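Local coordinates for probable N-acetyl-gamma-glutamyl-phosphate reductase, chloroplastic (Arabidopsis thaliana, PDB 1XYG), which probably catalyses the NADPH-dependent reduction of N-acetyl-L-glutamyl 5-phosphate to the 5-semialdehyde, the third step of arginine biosynthesis from glutamate in the chloroplast, at residues P171-N185 and E262-L276. Residues are numbered along the deposited sequence; the frame is centred on the assembly and turned at random.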
loop_
_atom_site.group_PDB
_atom_site.type_symbol
_atom_site.label_atom_id
_atom_site.label_comp_id
_atom_site.label_asym_id
_atom_site.label_seq_id
_atom_site.Cartn_x
_atom_site.Cartn_y
_atom_site.Cartn_z
ATOM N N PRO A 171 11.485 13.827 -23.381
ATOM C CA PRO A 171 12.184 15.039 -22.947
ATOM C C PRO A 171 13.542 15.267 -23.622
ATOM O O PRO A 171 13.859 16.381 -24.028
ATOM C CB PRO A 171 12.334 14.829 -21.438
ATOM C CG PRO A 171 12.402 13.344 -21.314
ATOM C CD PRO A 171 11.298 12.912 -22.242
ATOM N N LEU A 172 14.335 14.206 -23.754
ATOM C CA LEU A 172 15.673 14.328 -24.320
ATOM C C LEU A 172 15.823 14.547 -25.818
ATOM O O LEU A 172 16.738 15.260 -26.248
ATOM C CB LEU A 172 16.522 13.123 -23.910
ATOM C CG LEU A 172 16.677 12.886 -22.404
ATOM C CD1 LEU A 172 17.737 11.818 -22.168
ATOM C CD2 LEU A 172 17.061 14.197 -21.705
ATOM N N VAL A 173 14.952 13.944 -26.621
ATOM C CA VAL A 173 15.069 14.094 -28.069
ATOM C C VAL A 173 15.069 15.555 -28.511
ATOM O O VAL A 173 15.976 15.985 -29.217
ATOM C CB VAL A 173 13.962 13.313 -28.804
ATOM C CG1 VAL A 173 14.011 13.624 -30.287
ATOM C CG2 VAL A 173 14.155 11.820 -28.568
ATOM N N PRO A 174 14.060 16.338 -28.099
ATOM C CA PRO A 174 13.994 17.755 -28.478
ATOM C C PRO A 174 15.227 18.537 -28.011
ATOM O O PRO A 174 15.729 19.403 -28.724
ATOM C CB PRO A 174 12.730 18.241 -27.776
ATOM C CG PRO A 174 11.881 17.030 -27.749
ATOM C CD PRO A 174 12.850 15.948 -27.357
ATOM N N LEU A 175 15.704 18.231 -26.805
ATOM C CA LEU A 175 16.867 18.919 -26.249
ATOM C C LEU A 175 18.145 18.591 -27.004
ATOM O O LEU A 175 18.980 19.471 -27.212
ATOM C CB LEU A 175 17.030 18.582 -24.762
ATOM C CG LEU A 175 15.859 18.998 -23.852
ATOM C CD1 LEU A 175 16.176 18.655 -22.421
ATOM C CD2 LEU A 175 15.588 20.489 -23.979
ATOM N N LEU A 176 18.302 17.334 -27.417
ATOM C CA LEU A 176 19.486 16.923 -28.170
ATOM C C LEU A 176 19.427 17.511 -29.578
ATOM O O LEU A 176 20.436 17.968 -30.116
ATOM C CB LEU A 176 19.564 15.394 -28.253
ATOM C CG LEU A 176 19.964 14.649 -26.982
ATOM C CD1 LEU A 176 19.651 13.160 -27.113
ATOM C CD2 LEU A 176 21.454 14.887 -26.736
ATOM N N LYS A 177 18.237 17.499 -30.169
ATOM C CA LYS A 177 18.040 18.043 -31.511
ATOM C C LYS A 177 18.442 19.506 -31.570
ATOM O O LYS A 177 18.993 19.975 -32.568
ATOM C CB LYS A 177 16.575 17.940 -31.925
ATOM C CG LYS A 177 16.194 16.642 -32.512
ATOM C CD LYS A 177 14.737 16.576 -32.873
ATOM C CE LYS A 177 14.451 15.192 -33.414
ATOM N NZ LYS A 177 13.031 14.969 -33.763
ATOM N N ALA A 178 18.154 20.226 -30.493
ATOM C CA ALA A 178 18.473 21.645 -30.420
ATOM C C ALA A 178 19.858 21.902 -29.828
ATOM O O ALA A 178 20.224 23.042 -29.573
ATOM C CB ALA A 178 17.408 22.371 -29.604
ATOM N N ASN A 179 20.624 20.838 -29.617
ATOM C CA ASN A 179 21.976 20.951 -29.060
ATOM C C ASN A 179 22.002 21.727 -27.747
ATOM O O ASN A 179 22.942 22.484 -27.481
ATOM C CB ASN A 179 22.899 21.652 -30.061
ATOM C CG ASN A 179 22.918 20.971 -31.410
ATOM O OD1 ASN A 179 23.297 19.801 -31.533
ATOM N ND2 ASN A 179 22.504 21.698 -32.436
ATOM N N LEU A 180 20.984 21.522 -26.913
ATOM C CA LEU A 180 20.894 22.258 -25.647
ATOM C C LEU A 180 21.550 21.476 -24.500
ATOM O O LEU A 180 21.826 22.013 -23.429
ATOM C CB LEU A 180 19.448 22.557 -25.301
ATOM C CG LEU A 180 18.747 23.507 -26.275
ATOM C CD1 LEU A 180 17.305 23.759 -25.830
ATOM C CD2 LEU A 180 19.490 24.825 -26.339
ATOM N N ILE A 181 21.819 20.199 -24.733
ATOM C CA ILE A 181 22.465 19.374 -23.719
ATOM C C ILE A 181 23.537 18.548 -24.331
ATOM O O ILE A 181 23.494 18.200 -25.476
ATOM C CB ILE A 181 21.453 18.428 -22.985
ATOM C CG1 ILE A 181 20.810 17.536 -24.016
ATOM C CG2 ILE A 181 20.427 19.261 -22.240
ATOM C CD1 ILE A 181 19.919 16.478 -23.426
ATOM N N LYS A 182 24.555 18.215 -23.562
ATOM C CA LYS A 182 25.700 17.351 -24.072
ATOM C C LYS A 182 25.183 15.905 -24.082
ATOM O O LYS A 182 24.199 15.566 -23.378
ATOM C CB LYS A 182 26.895 17.475 -23.120
ATOM C CG LYS A 182 27.497 18.887 -23.099
ATOM C CD LYS A 182 28.445 18.977 -21.882
ATOM C CE LYS A 182 29.117 20.371 -21.884
ATOM N NZ LYS A 182 29.875 20.586 -20.585
ATOM N N HIS A 183 25.761 15.057 -24.920
ATOM C CA HIS A 183 25.298 13.658 -24.905
ATOM C C HIS A 183 26.140 12.698 -24.051
ATOM O O HIS A 183 25.929 11.497 -24.111
ATOM C CB HIS A 183 25.147 13.133 -26.343
ATOM C CG HIS A 183 26.442 12.931 -27.059
ATOM N ND1 HIS A 183 27.017 13.924 -27.820
ATOM C CD2 HIS A 183 27.271 11.863 -27.139
ATOM C CE1 HIS A 183 28.146 13.479 -28.336
ATOM N NE2 HIS A 183 28.327 12.232 -27.938
ATOM N N GLU A 184 27.070 13.241 -23.261
ATOM C CA GLU A 184 27.856 12.396 -22.374
ATOM C C GLU A 184 27.325 12.519 -20.958
ATOM O O GLU A 184 26.765 13.549 -20.582
ATOM C CB GLU A 184 29.348 12.742 -22.383
ATOM C CG GLU A 184 29.696 14.130 -22.826
ATOM C CD GLU A 184 29.906 14.207 -24.319
ATOM O OE1 GLU A 184 30.834 13.551 -24.830
ATOM O OE2 GLU A 184 29.145 14.925 -24.992
ATOM N N ASN A 185 27.490 11.453 -20.190
ATOM C CA ASN A 185 27.074 11.438 -18.806
ATOM C C ASN A 185 25.602 11.740 -18.525
ATOM O O ASN A 185 25.265 12.454 -17.592
ATOM C CB ASN A 185 27.994 12.351 -18.008
ATOM C CG ASN A 185 29.442 11.884 -18.081
ATOM O OD1 ASN A 185 30.290 12.529 -18.677
ATOM N ND2 ASN A 185 29.719 10.740 -17.475
ATOM N N GLU A 262 23.928 17.180 -18.531
ATOM C CA GLU A 262 24.880 18.278 -18.555
ATOM C C GLU A 262 24.404 19.200 -19.667
ATOM O O GLU A 262 24.222 18.758 -20.803
ATOM C CB GLU A 262 26.266 17.751 -18.891
ATOM C CG GLU A 262 27.371 18.434 -18.146
ATOM C CD GLU A 262 28.716 17.808 -18.436
ATOM O OE1 GLU A 262 28.829 16.564 -18.332
ATOM O OE2 GLU A 262 29.654 18.567 -18.766
ATOM N N MET A 263 24.176 20.469 -19.345
ATOM C CA MET A 263 23.726 21.409 -20.357
ATOM C C MET A 263 24.906 21.807 -21.224
ATOM O O MET A 263 26.060 21.773 -20.790
ATOM C CB MET A 263 23.106 22.645 -19.708
ATOM C CG MET A 263 21.839 22.349 -18.899
ATOM S SD MET A 263 21.021 23.837 -18.224
ATOM C CE MET A 263 21.984 24.095 -16.749
ATOM N N ALA A 264 24.613 22.142 -22.469
ATOM C CA ALA A 264 25.662 22.551 -23.372
ATOM C C ALA A 264 26.179 23.886 -22.853
ATOM O O ALA A 264 25.536 24.544 -22.023
ATOM C CB ALA A 264 25.116 22.710 -24.791
ATOM N N PRO A 265 27.364 24.301 -23.314
ATOM C CA PRO A 265 27.949 25.574 -22.881
ATOM C C PRO A 265 27.009 26.768 -23.065
ATOM O O PRO A 265 26.379 26.915 -24.118
ATOM C CB PRO A 265 29.198 25.692 -23.756
ATOM C CG PRO A 265 29.609 24.268 -23.951
ATOM C CD PRO A 265 28.272 23.587 -24.228
ATOM N N GLY A 266 26.932 27.611 -22.034
ATOM C CA GLY A 266 26.088 28.795 -22.090
ATOM C C GLY A 266 24.596 28.568 -21.948
ATOM O O GLY A 266 23.835 29.520 -21.756
ATOM N N VAL A 267 24.182 27.304 -22.034
ATOM C CA VAL A 267 22.771 26.939 -21.920
ATOM C C VAL A 267 22.325 26.920 -20.469
ATOM O O VAL A 267 22.999 26.362 -19.600
ATOM C CB VAL A 267 22.493 25.540 -22.524
ATOM C CG1 VAL A 267 21.029 25.159 -22.334
ATOM C CG2 VAL A 267 22.859 25.525 -24.024
ATOM N N ARG A 268 21.192 27.553 -20.204
ATOM C CA ARG A 268 20.659 27.602 -18.854
ATOM C C ARG A 268 19.404 26.747 -18.804
ATOM O O ARG A 268 18.859 26.367 -19.841
ATOM C CB ARG A 268 20.312 29.039 -18.476
ATOM C CG ARG A 268 21.454 30.024 -18.540
ATOM C CD ARG A 268 20.952 31.389 -18.126
ATOM N NE ARG A 268 19.703 31.687 -18.820
ATOM C CZ ARG A 268 19.015 32.813 -18.692
ATOM N NH1 ARG A 268 19.449 33.773 -17.889
ATOM N NH2 ARG A 268 17.889 32.977 -19.370
ATOM N N THR A 269 18.936 26.451 -17.600
ATOM C CA THR A 269 17.734 25.632 -17.458
ATOM C C THR A 269 16.544 26.273 -18.173
ATOM O O THR A 269 15.704 25.574 -18.732
ATOM C CB THR A 269 17.362 25.406 -15.983
ATOM O OG1 THR A 269 17.171 26.670 -15.342
ATOM C CG2 THR A 269 18.452 24.620 -15.274
ATOM N N GLU A 270 16.484 27.601 -18.164
ATOM C CA GLU A 270 15.396 28.327 -18.822
ATOM C C GLU A 270 15.314 27.952 -20.299
ATOM O O GLU A 270 14.227 27.860 -20.865
ATOM C CB GLU A 270 15.606 29.838 -18.701
ATOM C CG GLU A 270 15.705 30.351 -17.275
ATOM C CD GLU A 270 17.015 29.978 -16.613
ATOM O OE1 GLU A 270 18.070 30.380 -17.137
ATOM O OE2 GLU A 270 16.996 29.288 -15.573
ATOM N N ASP A 271 16.465 27.738 -20.925
ATOM C CA ASP A 271 16.497 27.372 -22.339
ATOM C C ASP A 271 15.906 25.977 -22.564
ATOM O O ASP A 271 15.161 25.757 -23.522
ATOM C CB ASP A 271 17.934 27.417 -22.865
ATOM C CG ASP A 271 18.582 28.775 -22.671
ATOM O OD1 ASP A 271 18.021 29.782 -23.165
ATOM O OD2 ASP A 271 19.652 28.832 -22.025
ATOM N N LEU A 272 16.248 25.035 -21.687
ATOM C CA LEU A 272 15.727 23.681 -21.811
ATOM C C LEU A 272 14.210 23.739 -21.676
ATOM O O LEU A 272 13.481 23.124 -22.450
ATOM C CB LEU A 272 16.305 22.774 -20.723
ATOM C CG LEU A 272 17.829 22.662 -20.638
ATOM C CD1 LEU A 272 18.181 21.606 -19.611
ATOM C CD2 LEU A 272 18.419 22.289 -21.986
ATOM N N HIS A 273 13.746 24.501 -20.693
ATOM C CA HIS A 273 12.320 24.644 -20.446
ATOM C C HIS A 273 11.573 25.217 -21.644
ATOM O O HIS A 273 10.524 24.698 -22.034
ATOM C CB HIS A 273 12.080 25.520 -19.212
ATOM C CG HIS A 273 10.634 25.704 -18.880
ATOM N ND1 HIS A 273 9.910 26.804 -19.288
ATOM C CD2 HIS A 273 9.764 24.903 -18.222
ATOM C CE1 HIS A 273 8.655 26.671 -18.898
ATOM N NE2 HIS A 273 8.540 25.525 -18.249
ATOM N N GLN A 274 12.118 26.280 -22.227
ATOM C CA GLN A 274 11.497 26.917 -23.381
ATOM C C GLN A 274 11.448 25.966 -24.569
ATOM O O GLN A 274 10.446 25.896 -25.273
ATOM C CB GLN A 274 12.261 28.187 -23.770
ATOM C CG GLN A 274 11.576 29.016 -24.844
ATOM C CD GLN A 274 10.151 29.379 -24.463
ATOM O OE1 GLN A 274 9.912 29.991 -23.418
ATOM N NE2 GLN A 274 9.196 29.001 -25.307
ATOM N N GLN A 275 12.533 25.233 -24.798
ATOM C CA GLN A 275 12.566 24.298 -25.917
ATOM C C GLN A 275 11.483 23.234 -25.759
ATOM O O GLN A 275 10.783 22.893 -26.715
ATOM C CB GLN A 275 13.938 23.629 -26.013
ATOM C CG GLN A 275 14.107 22.760 -27.240
ATOM C CD GLN A 275 13.674 23.482 -28.507
ATOM O OE1 GLN A 275 12.600 23.214 -29.060
ATOM N NE2 GLN A 275 14.498 24.418 -28.961
ATOM N N LEU A 276 11.344 22.714 -24.544
ATOM C CA LEU A 276 10.344 21.695 -24.276
ATOM C C LEU A 276 8.942 22.274 -24.394
ATOM O O LEU A 276 8.047 21.645 -24.968
ATOM C CB LEU A 276 10.549 21.103 -22.882
ATOM C CG LEU A 276 11.771 20.194 -22.728
ATOM C CD1 LEU A 276 11.845 19.659 -21.293
ATOM C CD2 LEU A 276 11.679 19.043 -23.721
HETATM O O HOH W 1 24.419 15.321 -20.298
#
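Leu180 and Leu272 anchor the apolar part of this contact: CD2 of Leu272 presses against CB of Leu180 at 3.5 Å, tighter than usual for two carbons, and also touches CG2 of Ile181. With CG of Leu180 anti to its carbonyl carbon (chi1 -65°), the side chain lies crosswise to Gln275, CD1 resting 3.4 Å from that residue's CB, while its CD2 faces CG2 of Val267. In the last turn of the helix, CD2 of Leu175 fits between Leu272 and CG of Leu276, whose own CD2 reaches the carbonyl oxygen of Pro171.

Backbone bonds tie the chain after helix 163-177 to the end of strand 255-262 and the turn that follows. Ala264 N bonds to Leu180 O (3.0 Å), and Lys182 N binds Glu262 O at 2.8 Å; the two flank the single bridge between Ile181 and Met263. A water accepts from Glu262 N and sits within hydrogen-bonding distance of Lys182 O and Glu184 O.

Lys182 and Glu262 form a salt bridge: the extended lysine brings NZ to the anti side of OE2, 2.7 Å away and 33° out of the carboxylate plane. A methionine in place of Lys182 would probably leave the Glu262 carboxylate without this countercharge.

The segments 171-177, ended by a Schellman motif with Asn179 as C-prime, and 269-276 cross at 111°, and their helices lie on strands 306-312 and 318-325, an alpha-on-beta layer of the semialdehyde dehydrogenase dimerisation domain.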